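Local coordinates for ferrichrome ABC transporter substrate-binding protein (Staphylococcus pseudintermedius, PDB 5FLY), which probably binds ferric ferrichrome as the class III solute-binding component of an ABC transporter that imports iron-loaded siderophores, at residues G38-D43 / K61-V66; L84-N89 / G121-K126. One frame throughout, in Å; residues are numbered along the deposited sequence.

Contact 1: residues G38-D43 / K61-V66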
ATOM      1  N   GLY A  38      -1.144  -5.254  -8.427  1.00  6.47           N
ATOM      2  CA  GLY A  38      -1.839  -6.522  -8.232  1.00  6.39           C
ATOM      3  C   GLY A  38      -2.422  -7.098  -9.510  1.00  7.88           C
ATOM      4  O   GLY A  38      -2.400  -8.313  -9.744  1.00  6.35           O
ATOM      5  N   LEU A  39      -2.980  -6.234 -10.344  1.00  6.51           N
ATOM      6  CA  LEU A  39      -3.525  -6.684 -11.607  1.00  6.56           C
ATOM      7  C   LEU A  39      -2.410  -7.093 -12.573  1.00  7.54           C
ATOM      8  O   LEU A  39      -2.543  -8.065 -13.299  1.00  7.66           O
ATOM      9  CB  LEU A  39      -4.401  -5.593 -12.206  1.00  6.98           C
ATOM     10  CG  LEU A  39      -5.769  -5.449 -11.528  1.00  6.73           C
ATOM     11  CD1 LEU A  39      -6.390  -4.088 -11.898  1.00  7.10           C
ATOM     12  CD2 LEU A  39      -6.694  -6.608 -11.923  1.00  6.72           C
ATOM     13  N   LYS A  40      -1.305  -6.350 -12.570  1.00  8.98           N
ATOM     14  CA  LYS A  40      -0.135  -6.680 -13.397  1.00  7.88           C
ATOM     15  C   LYS A  40       0.455  -8.035 -12.973  1.00  9.24           C
ATOM     16  O   LYS A  40       0.835  -8.867 -13.805  1.00  6.84           O
ATOM     17  CB  LYS A  40       0.910  -5.577 -13.277  1.00  8.44           C
ATOM     18  CG  LYS A  40       2.295  -5.906 -13.828  1.00 10.29           C
ATOM     19  CD  LYS A  40       2.284  -6.228 -15.290  1.00 11.88           C
ATOM     20  CE  LYS A  40       3.678  -6.686 -15.774  1.00 15.54           C
ATOM     21  NZ  LYS A  40       3.657  -7.113 -17.210  1.00 17.53           N
ATOM     22  N   TYR A  41       0.492  -8.267 -11.669  1.00  8.38           N
ATOM     23  CA  TYR A  41       1.039  -9.507 -11.128  1.00  8.29           C
ATOM     24  C   TYR A  41       0.242 -10.703 -11.638  1.00  8.41           C
ATOM     25  O   TYR A  41       0.774 -11.811 -11.807  1.00 10.09           O
ATOM     26  CB  TYR A  41       1.022  -9.455  -9.599  1.00  7.53           C
ATOM     27  CG  TYR A  41       1.850 -10.499  -8.906  1.00  8.34           C
ATOM     28  CD1 TYR A  41       3.212 -10.311  -8.717  1.00  9.63           C
ATOM     29  CD2 TYR A  41       1.273 -11.665  -8.425  1.00  9.59           C
ATOM     30  CE1 TYR A  41       3.969 -11.262  -8.071  1.00 11.51           C
ATOM     31  CE2 TYR A  41       2.024 -12.616  -7.766  1.00 11.00           C
ATOM     32  CZ  TYR A  41       3.377 -12.411  -7.604  1.00 12.35           C
ATOM     33  OH  TYR A  41       4.140 -13.347  -6.944  1.00 14.74           O
ATOM     34  N   LEU A  42      -1.034 -10.455 -11.895  1.00  7.10           N
ATOM     35  CA  LEU A  42      -1.955 -11.462 -12.417  1.00  8.18           C
ATOM     36  C   LEU A  42      -2.061 -11.452 -13.948  1.00  8.07           C
ATOM     37  O   LEU A  42      -2.920 -12.143 -14.515  1.00  7.88           O
ATOM     38  CB  LEU A  42      -3.348 -11.266 -11.803  1.00  9.12           C
ATOM     39  CG  LEU A  42      -3.479 -11.557 -10.300  1.00  7.75           C
ATOM     40  CD1 LEU A  42      -4.834 -11.107  -9.809  1.00  7.57           C
ATOM     41  CD2 LEU A  42      -3.276 -13.045 -10.004  1.00  8.10           C
ATOM     42  N   ASP A  43      -1.162 -10.710 -14.601  1.00  8.50           N
ATOM     43  CA  ASP A  43      -1.101 -10.589 -16.058  1.00  9.91           C
ATOM     44  C   ASP A  43      -2.438 -10.152 -16.638  1.00  9.27           C
ATOM     45  O   ASP A  43      -2.882 -10.663 -17.672  1.00 10.06           O
ATOM     46  CB  ASP A  43      -0.670 -11.904 -16.720  1.00 12.16           C
ATOM     47  CG  ASP A  43      -0.298 -11.721 -18.189  1.00 19.47           C
ATOM     48  OD1 ASP A  43       0.266 -10.656 -18.542  1.00 20.28           O
ATOM     49  OD2 ASP A  43      -0.576 -12.637 -18.993  1.00 24.69           O
ATOM     50  N   LYS A  61       9.113  -0.229 -13.396  1.00 15.76           N
ATOM     51  CA  LYS A  61       9.728  -1.228 -14.264  1.00 15.77           C
ATOM     52  C   LYS A  61       8.694  -2.239 -14.777  1.00 13.58           C
ATOM     53  O   LYS A  61       8.924  -2.889 -15.785  1.00 15.15           O
ATOM     54  CB  LYS A  61      10.867  -1.951 -13.543  1.00 18.26           C
ATOM     55  CG  LYS A  61      10.470  -2.583 -12.261  1.00 21.82           C
ATOM     56  CD  LYS A  61      11.583  -3.448 -11.683  1.00 26.24           C
ATOM     57  CE  LYS A  61      11.183  -3.971 -10.299  1.00 26.84           C
ATOM     58  NZ  LYS A  61       9.747  -4.435 -10.239  1.00 22.41           N
ATOM     59  N   GLN A  62       7.560  -2.371 -14.093  1.00 11.74           N
ATOM     60  CA  GLN A  62       6.511  -3.297 -14.526  1.00 11.23           C
ATOM     61  C   GLN A  62       5.554  -2.725 -15.579  1.00 12.10           C
ATOM     62  O   GLN A  62       4.761  -3.485 -16.146  1.00 12.40           O
ATOM     63  CB  GLN A  62       5.676  -3.762 -13.328  1.00 11.02           C
ATOM     64  CG  GLN A  62       6.462  -4.492 -12.244  1.00 12.30           C
ATOM     65  CD  GLN A  62       7.235  -5.686 -12.770  1.00 15.34           C
ATOM     66  OE1 GLN A  62       8.320  -5.998 -12.273  1.00 20.17           O
ATOM     67  NE2 GLN A  62       6.676  -6.376 -13.766  1.00 13.39           N
ATOM     68  N   PHE A  63       5.607  -1.409 -15.816  1.00 11.53           N
ATOM     69  CA  PHE A  63       4.628  -0.736 -16.668  1.00 11.19           C
ATOM     70  C   PHE A  63       5.280   0.048 -17.815  1.00 13.56           C
ATOM     71  O   PHE A  63       4.685   0.981 -18.370  1.00 11.76           O
ATOM     72  CB  PHE A  63       3.746   0.191 -15.809  1.00 10.82           C
ATOM     73  CG  PHE A  63       2.725  -0.555 -14.993  1.00 10.43           C
ATOM     74  CD1 PHE A  63       1.606  -1.101 -15.599  1.00 10.53           C
ATOM     75  CD2 PHE A  63       2.900  -0.747 -13.632  1.00 11.78           C
ATOM     76  CE1 PHE A  63       0.676  -1.802 -14.854  1.00  9.99           C
ATOM     77  CE2 PHE A  63       1.970  -1.456 -12.895  1.00 10.53           C
ATOM     78  CZ  PHE A  63       0.858  -1.981 -13.514  1.00 10.04           C
ATOM     79  N   LYS A  64       6.496  -0.350 -18.188  1.00 20.15           N
ATOM     80  CA  LYS A  64       7.260   0.379 -19.201  1.00 20.47           C
ATOM     81  C   LYS A  64       6.538   0.441 -20.547  1.00 19.78           C
ATOM     82  O   LYS A  64       6.657   1.421 -21.269  1.00 23.24           O
ATOM     83  CB  LYS A  64       8.642  -0.253 -19.398  1.00 21.44           C
ATOM     84  CG  LYS A  64       9.640   0.080 -18.300  1.00 24.91           C
ATOM     85  CD  LYS A  64      10.972  -0.670 -18.475  1.00 28.83           C
ATOM     86  CE  LYS A  64      11.671  -0.320 -19.790  1.00 30.72           C
ATOM     87  NZ  LYS A  64      11.956   1.138 -19.927  1.00 32.24           N
ATOM     88  N   ASP A  65       5.788  -0.603 -20.883  1.00 21.89           N
ATOM     89  CA  ASP A  65       5.152  -0.660 -22.196  1.00 25.72           C
ATOM     90  C   ASP A  65       3.645  -0.426 -22.130  1.00 25.53           C
ATOM     91  O   ASP A  65       2.921  -0.778 -23.059  1.00 27.52           O
ATOM     92  CB  ASP A  65       5.468  -2.001 -22.852  1.00 29.59           C
ATOM     93  CG  ASP A  65       6.967  -2.187 -23.098  1.00 35.07           C
ATOM     94  OD1 ASP A  65       7.620  -1.234 -23.581  1.00 36.76           O
ATOM     95  OD2 ASP A  65       7.493  -3.285 -22.806  1.00 37.41           O
ATOM     96  N   VAL A  66       3.188   0.189 -21.040  1.00 17.07           N
ATOM     97  CA  VAL A  66       1.778   0.550 -20.876  1.00 15.07           C
ATOM     98  C   VAL A  66       1.599   2.065 -20.910  1.00 13.92           C
ATOM     99  O   VAL A  66       2.343   2.809 -20.257  1.00 13.66           O
ATOM    100  CB  VAL A  66       1.199   0.001 -19.546  1.00 13.08           C
ATOM    101  CG1 VAL A  66      -0.260   0.385 -19.392  1.00 12.53           C
ATOM    102  CG2 VAL A  66       1.356  -1.500 -19.475  1.00 13.63           C
TER
HETATM  103  O   HOH W   1       3.103  -4.409 -18.099  1.00 23.57           O

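Contact 2: residues L84-N89 / G121-K126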
ATOM      1  N   LEU A  84     -13.174  -1.773 -19.021  1.00  8.68           N
ATOM      2  CA  LEU A  84     -13.239  -1.725 -17.568  1.00  8.48           C
ATOM      3  C   LEU A  84     -12.292  -0.642 -17.083  1.00  8.44           C
ATOM      4  O   LEU A  84     -11.146  -0.577 -17.537  1.00  8.37           O
ATOM      5  CB  LEU A  84     -12.863  -3.088 -16.951  1.00  8.17           C
ATOM      6  CG  LEU A  84     -12.816  -3.153 -15.422  1.00  7.97           C
ATOM      7  CD1 LEU A  84     -14.184  -2.924 -14.814  1.00  8.13           C
ATOM      8  CD2 LEU A  84     -12.257  -4.502 -14.950  1.00  7.70           C
ATOM      9  N   ILE A  85     -12.771   0.186 -16.145  1.00  8.50           N
ATOM     10  CA  ILE A  85     -11.973   1.239 -15.526  1.00  8.47           C
ATOM     11  C   ILE A  85     -11.924   1.013 -14.021  1.00  8.24           C
ATOM     12  O   ILE A  85     -12.945   0.708 -13.430  1.00  8.26           O
ATOM     13  CB  ILE A  85     -12.566   2.629 -15.815  1.00  8.81           C
ATOM     14  CG1 ILE A  85     -12.595   2.890 -17.329  1.00  9.08           C
ATOM     15  CG2 ILE A  85     -11.789   3.711 -15.080  1.00  8.78           C
ATOM     16  CD1 ILE A  85     -13.500   4.037 -17.733  1.00  9.48           C
ATOM     17  N   ILE A  86     -10.727   1.113 -13.433  1.00  9.03           N
ATOM     18  CA  ILE A  86     -10.514   0.954 -12.000  1.00  9.39           C
ATOM     19  C   ILE A  86     -10.027   2.271 -11.431  1.00  8.53           C
ATOM     20  O   ILE A  86      -9.063   2.834 -11.918  1.00  8.83           O
ATOM     21  CB  ILE A  86      -9.451  -0.137 -11.666  1.00 10.41           C
ATOM     22  CG1 ILE A  86      -9.731  -1.439 -12.413  1.00 12.53           C
ATOM     23  CG2 ILE A  86      -9.353  -0.358 -10.141  1.00  8.89           C
ATOM     24  CD1 ILE A  86     -11.033  -2.081 -12.072  1.00 12.50           C
ATOM     25  N   THR A  87     -10.707   2.775 -10.405  1.00  7.94           N
ATOM     26  CA  THR A  87     -10.278   4.011  -9.759  1.00  8.00           C
ATOM     27  C   THR A  87     -10.649   3.974  -8.282  1.00  7.89           C
ATOM     28  O   THR A  87     -10.986   2.910  -7.748  1.00  7.75           O
ATOM     29  CB  THR A  87     -10.894   5.266 -10.449  1.00  8.32           C
ATOM     30  OG1 THR A  87     -10.214   6.445  -9.988  1.00  8.38           O
ATOM     31  CG2 THR A  87     -12.411   5.356 -10.223  1.00  8.85           C
ATOM     32  N   TYR A  88     -10.546   5.122  -7.617  1.00  9.96           N
ATOM     33  CA  TYR A  88     -10.947   5.254  -6.209  1.00  9.86           C
ATOM     34  C   TYR A  88     -12.274   5.970  -6.126  1.00  9.66           C
ATOM     35  O   TYR A  88     -12.618   6.761  -7.001  1.00  8.67           O
ATOM     36  CB  TYR A  88      -9.946   6.059  -5.376  1.00  9.81           C
ATOM     37  CG  TYR A  88      -8.516   5.588  -5.329  1.00  9.43           C
ATOM     38  CD1 TYR A  88      -8.137   4.477  -4.588  1.00  9.25           C
ATOM     39  CD2 TYR A  88      -7.531   6.319  -5.969  1.00 10.38           C
ATOM     40  CE1 TYR A  88      -6.812   4.092  -4.534  1.00  8.95           C
ATOM     41  CE2 TYR A  88      -6.219   5.940  -5.930  1.00  9.14           C
ATOM     42  CZ  TYR A  88      -5.862   4.837  -5.208  1.00  9.54           C
ATOM     43  OH  TYR A  88      -4.532   4.502  -5.196  1.00 11.26           O
ATOM     44  N   ASN A  89     -13.010   5.736  -5.051  1.00  8.99           N
ATOM     45  CA  ASN A  89     -14.265   6.439  -4.885  1.00  9.20           C
ATOM     46  C   ASN A  89     -14.021   7.932  -4.628  1.00 10.10           C
ATOM     47  O   ASN A  89     -14.952   8.723  -4.734  1.00 12.26           O
ATOM     48  CB  ASN A  89     -15.110   5.787  -3.773  1.00 10.16           C
ATOM     49  CG  ASN A  89     -14.558   6.018  -2.377  1.00 10.46           C
ATOM     50  OD1 ASN A  89     -13.380   6.311  -2.202  1.00  9.23           O
ATOM     51  ND2 ASN A  89     -15.419   5.860  -1.372  1.00 10.89           N
ATOM     52  N   GLY A 121      -7.984 -10.850  -8.214  1.00  9.01           N
ATOM     53  CA  GLY A 121      -8.224 -12.179  -8.760  1.00  9.26           C
ATOM     54  C   GLY A 121      -9.647 -12.380  -9.266  1.00 10.28           C
ATOM     55  O   GLY A 121      -9.882 -13.009 -10.310  1.00  8.69           O
ATOM     56  N   ASP A 122     -10.615 -11.860  -8.519  1.00  8.17           N
ATOM     57  CA  ASP A 122     -12.011 -11.989  -8.912  1.00  9.70           C
ATOM     58  C   ASP A 122     -12.294 -11.235 -10.213  1.00 12.02           C
ATOM     59  O   ASP A 122     -13.005 -11.735 -11.083  1.00 13.17           O
ATOM     60  CB  ASP A 122     -12.936 -11.485  -7.794  1.00 13.92           C
ATOM     61  CG  ASP A 122     -12.907 -12.375  -6.556  1.00 16.33           C
ATOM     62  OD1 ASP A 122     -12.547 -13.573  -6.687  1.00 16.27           O
ATOM     63  OD2 ASP A 122     -13.265 -11.886  -5.451  1.00 17.15           O
ATOM     64  N   ILE A 123     -11.724 -10.040 -10.351  1.00  9.96           N
ATOM     65  CA  ILE A 123     -11.922  -9.235 -11.543  1.00  9.80           C
ATOM     66  C   ILE A 123     -11.468  -9.959 -12.796  1.00  9.58           C
ATOM     67  O   ILE A 123     -12.190  -9.968 -13.796  1.00 11.70           O
ATOM     68  CB  ILE A 123     -11.179  -7.880 -11.417  1.00 13.04           C
ATOM     69  CG1 ILE A 123     -11.926  -6.994 -10.423  1.00 12.35           C
ATOM     70  CG2 ILE A 123     -11.090  -7.158 -12.760  1.00 13.49           C
ATOM     71  CD1 ILE A 123     -11.187  -5.761  -9.968  1.00 12.25           C
ATOM     72  N   VAL A 124     -10.278 -10.556 -12.749  1.00 11.09           N
ATOM     73  CA  VAL A 124      -9.674 -11.125 -13.958  1.00 11.27           C
ATOM     74  C   VAL A 124      -9.865 -12.632 -14.069  1.00 12.29           C
ATOM     75  O   VAL A 124      -9.386 -13.245 -15.028  1.00 12.01           O
ATOM     76  CB  VAL A 124      -8.166 -10.832 -14.053  1.00 12.08           C
ATOM     77  CG1 VAL A 124      -7.926  -9.324 -14.147  1.00 13.44           C
ATOM     78  CG2 VAL A 124      -7.406 -11.464 -12.891  1.00 13.17           C
ATOM     79  N   GLY A 125     -10.554 -13.220 -13.099  1.00 10.81           N
ATOM     80  CA  GLY A 125     -10.843 -14.643 -13.127  1.00 12.64           C
ATOM     81  C   GLY A 125      -9.631 -15.511 -12.842  1.00 11.79           C
ATOM     82  O   GLY A 125      -9.443 -16.559 -13.471  1.00 11.21           O
ATOM     83  N   LYS A 126      -8.792 -15.065 -11.913  1.00 10.44           N
ATOM     84  CA  LYS A 126      -7.611 -15.829 -11.509  1.00  9.82           C
ATOM     85  C   LYS A 126      -7.544 -16.010  -9.990  1.00  9.26           C
ATOM     86  O   LYS A 126      -6.501 -15.836  -9.353  1.00 10.54           O
ATOM     87  CB  LYS A 126      -6.342 -15.160 -12.047  1.00 10.75           C
ATOM     88  CG  LYS A 126      -6.240 -15.261 -13.573  1.00 12.94           C
ATOM     89  CD  LYS A 126      -5.076 -14.518 -14.176  1.00 16.97           C
ATOM     90  CE  LYS A 126      -5.172 -14.556 -15.713  1.00 18.27           C
ATOM     91  NZ  LYS A 126      -4.133 -13.756 -16.396  1.00 18.09           N
TER

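Contact 1: residues G38-D43 / K61-V66
Lys-40 meets Gln-62 and Phe-63 along the whole of its aliphatic chain, bridging the gap between helix 36-41 and the segment 61-66. Its CB approaches the phenyl ring obliquely at CZ, Lys-40 CB lying 3.6 Å from Phe-63 CZ. Further out, the chain runs at about a right angle to the side chain of Gln-62, where Lys-40 CE comes 3.4 Å from Gln-62 O and 3.6 Å from Gln-62 NE2. With CG anti to the backbone N (chi1 167°) and a bend at chi2 (60°), the chain passes across the Gln-62 carbonyl oxygen and sets the ammonium beyond it. There a water takes a hydrogen bond from Lys-40 NZ at 2.9 Å and gives one to Gln-62 O at 2.7 Å. The amide of Gln-62 is steadied from its own side: Lys-61 NZ donates to Gln-62 OE1 at 2.9 Å, in the carbonyl plane and on a lone pair. Phe-63 is lodged against Ile-46 and Val-49 of strand 46-50, while Tyr-263 of helix 262-278 touches both Lys-40 and Gln-62. Methylenes of the lysine thus supply the apolar packing, and its charge is tied to the opposite backbone only through water, a polar link at the partly exposed margin.

Contact 2: residues L84-N89 / G121-K126
Ile-123, on helix 113-124, packs on Leu-84 and Ile-86 of strand 84-88, and none of the three carries a flat group: the meeting is entirely of aliphatic branches. It is helix-on-sheet packing in the α/β lobe of a class III solute-binding protein, with strand 84-88 lying between strands 28-30 and 103-106 of the parallel sheet. Leu-84 and Ile-86, two residues apart on the strand, both turn toward the helix, and the two branches of Ile-123 divide between them. CG2 takes Leu-84, the two side chains crossing obliquely, and the CG1 arm ends near Ile-86, with Ile-123 CD1 4.2 Å from Ile-86 CD1. In Ile-123, CD1 is nearly anti to CA (chi2 168°), which keeps the CG1 arm extended. All three residues are buried, and Ile-86 also packs on Ile-104 and Phe-106 of the neighbouring strand 103-106. The helix ends just beyond the contact: Gly-125 leaves helical geometry with positive phi, and Lys-126 N bonds back to Gly-121 O at 2.8 Å. Lys-6 NZ, from strand 5-12, is hydrogen-bonded to Asp-122 O and Ile-123 O. Of the two methyl meetings the tighter is at Leu-84, whose CD2 lies 3.6 Å from Ile-123 CG2.

In the fold
Both segments of contact 1 precede those of contact 2 in the sequence, and their centres are 14 Å apart in the lobe built on the five-stranded parallel sheet, where strand 28-30 separates strand 46-50 from strand 84-88. Helices 36-41 and 113-124 join them directly: Leu-39 CD2 lies 3.7 Å from Val-124 CG1, and Leu-42 CD1 packs on Gly-121. Where these two helices end, Lys-126 NZ makes a probable hydrogen bond to Leu-42 O. Each contact sits about 16 Å from the centre of the chain, and the bound polyether lies about 13 Å from the side chain of Phe-63 and about 12 Å from that of Ile-86, so both belong to the lobe's framework, not the pocket wall.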